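Local coordinates for chemotaxis protein cheA (Thermotoga maritima, PDB 1TQG) that carries the phosphotransfer (Hpt) domain of a chemotaxis histidine kinase and probably passes phosphoryl groups on to response regulators in signal transduction, at residues I38-F42 / L71-R75. Numbering follows the deposited sequence.
Sequences INEAF and LDKAR
The contact of Phe42 with Leu71, Asp72 and Arg75 is an antiparallel helix-helix packing in the four-helix bundle of the Hpt domain, joining the N-terminal part of helix 35-55 to the last turn of helix 58-75. The local axes approach to 9.1 Å at an angle of 153°. On the inner side, CG2 of Ile38, turned anti to the backbone N, rests against the helix backbone at Leu71 O and Arg75 N and touches Ala74 CB. Leu71 completes this apolar layer, its CD1 3.7 Å from Ala41 CB and its CB against Phe42 CB.

Toward the outer side the packing becomes polar. The extended Arg75 chain carries its guanidinium over one face of the Phe42 ring, a cation-pi stack with the planes 22° apart and Arg75 CZ 4.4 Å from the centroid of the Phe42 ring. In the conformer described, Asp72, one turn earlier, pairs with the guanidinium in a salt bridge, Arg75 NE to Asp72 OD1 at 2.7 Å, and sets its CG 3.6 Å from Phe42 CE1. Replacing Phe42 with an alanine would probably leave the guanidinium without its flat support and open a gap beside Asp72. Asn39 crosses the arginine at about a right angle, its OD1 3.3 Å from Arg75 CB, and a water bridges the pair, donating to Asn39 OD1 and accepting from Arg75 NH1.

Helix 3-30 packs on the inner face of helix 35-55, where Leu21 and Leu25 meet Ala41 and Leu28 meets Ile38, while Ile81, in the loop leading to helix 83-103, touches both Ile38 and Ala74.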
loop_
_atom_site.group_PDB
_atom_site.type_symbol
_atom_site.label_atom_id
_atom_site.label_comp_id
_atom_site.label_asym_id
_atom_site.label_seq_id
_atom_site.Cartn_x
_atom_site.Cartn_y
_atom_site.Cartn_z
ATOM N N ILE A 38 6.721 3.285 10.182
ATOM C CA ILE A 38 5.248 3.399 10.084
ATOM C C ILE A 38 4.890 4.471 9.076
ATOM O O ILE A 38 3.996 4.259 8.241
ATOM C CB ILE A 38 4.596 3.624 11.464
ATOM C CG1 ILE A 38 4.906 2.444 12.397
ATOM C CG2 ILE A 38 3.126 3.928 11.335
ATOM C CD1 ILE A 38 4.482 2.748 13.807
ATOM N N ASN A 39 5.523 5.613 9.168
ATOM C CA ASN A 39 5.294 6.693 8.248
ATOM C C ASN A 39 5.630 6.302 6.783
ATOM O O ASN A 39 4.866 6.651 5.868
ATOM C CB ASN A 39 6.077 7.936 8.619
ATOM C CG ASN A 39 5.603 8.527 9.920
ATOM O OD1 ASN A 39 4.465 8.488 10.301
ATOM N ND2 ASN A 39 6.496 9.199 10.588
ATOM N N GLU A 40 6.691 5.578 6.560
ATOM C CA GLU A 40 7.033 5.104 5.237
ATOM C C GLU A 40 5.922 4.279 4.612
ATOM O O GLU A 40 5.595 4.386 3.435
ATOM C CB GLU A 40 8.265 4.217 5.252
ATOM C CG GLU A 40 9.581 4.847 5.439
ATOM C CD GLU A 40 10.754 3.882 5.390
ATOM O OE1 GLU A 40 10.782 2.716 4.947
ATOM O OE2 GLU A 40 11.744 4.412 5.885
ATOM N N ALA A 41 5.429 3.370 5.436
ATOM C CA ALA A 41 4.333 2.544 4.947
ATOM C C ALA A 41 3.087 3.358 4.682
ATOM O O ALA A 41 2.444 3.132 3.609
ATOM C CB ALA A 41 4.059 1.458 5.979
ATOM N N PHE A 42 2.722 4.248 5.591
ATOM C CA PHE A 42 1.617 5.135 5.344
ATOM C C PHE A 42 1.744 5.875 3.994
ATOM O O PHE A 42 0.805 5.920 3.219
ATOM C CB PHE A 42 1.483 6.115 6.552
ATOM C CG PHE A 42 0.448 7.191 6.241
ATOM C CD1 PHE A 42 -0.913 6.915 6.323
ATOM C CD2 PHE A 42 0.862 8.421 5.820
ATOM C CE1 PHE A 42 -1.843 7.853 5.937
ATOM C CE2 PHE A 42 -0.075 9.371 5.426
ATOM C CZ PHE A 42 -1.431 9.071 5.483
ATOM N N LEU A 71 -2.388 2.289 9.115
ATOM C CA LEU A 71 -1.097 2.907 9.353
ATOM C C LEU A 71 -1.209 4.294 9.899
ATOM O O LEU A 71 -0.334 4.718 10.678
ATOM C CB LEU A 71 -0.190 2.906 8.098
ATOM C CG LEU A 71 0.513 1.617 7.710
ATOM C CD1 LEU A 71 1.626 1.257 8.716
ATOM C CD2 LEU A 71 -0.414 0.450 7.543
ATOM N N ASP A 72 -2.285 5.001 9.564
ATOM C CA ASP A 72 -2.504 6.338 10.097
ATOM C C ASP A 72 -2.826 6.300 11.571
ATOM O O ASP A 72 -2.319 7.096 12.369
ATOM C CB ASP A 72 -3.625 6.943 9.259
ATOM C CG ASP A 72 -3.522 8.437 9.074
ATOM O OD1 ASP A 72 -2.575 9.092 9.545
ATOM O OD2 ASP A 72 -4.424 8.966 8.395
ATOM N N LYS A 73 -3.655 5.336 11.963
ATOM C CA LYS A 73 -3.889 5.121 13.418
ATOM C C LYS A 73 -2.565 4.823 14.103
ATOM O O LYS A 73 -2.260 5.368 15.168
ATOM C CB LYS A 73 -4.938 4.053 13.608
ATOM C CG LYS A 73 -6.381 4.472 13.237
ATOM C CD LYS A 73 -7.312 3.275 13.462
ATOM C CE LYS A 73 -8.735 3.662 13.161
ATOM N NZ LYS A 73 -9.560 2.498 12.734
ATOM N N ALA A 74 -1.736 3.981 13.491
ATOM C CA ALA A 74 -0.511 3.574 14.155
ATOM C C ALA A 74 0.457 4.753 14.243
ATOM O O ALA A 74 1.150 4.930 15.234
ATOM C CB ALA A 74 0.095 2.423 13.385
ATOM N N ARG A 75 0.518 5.622 13.194
ATOM C CA ARG A 75 1.485 6.721 13.228
ATOM C C ARG A 75 1.068 7.766 14.279
ATOM O O ARG A 75 1.894 8.532 14.734
ATOM C CB ARG A 75 1.749 7.258 11.814
ATOM C CG ARG A 75 0.731 8.290 11.375
ATOM C CD ARG A 75 1.015 8.645 9.935
ATOM N NE ARG A 75 0.081 9.585 9.413
ATOM C CZ ARG A 75 0.236 10.912 9.248
ATOM N NH1 ARG A 75 1.334 11.541 9.546
ATOM N NH2 ARG A 75 -0.777 11.615 8.718
HETATM O O HOH W 1 3.567 10.661 11.396
#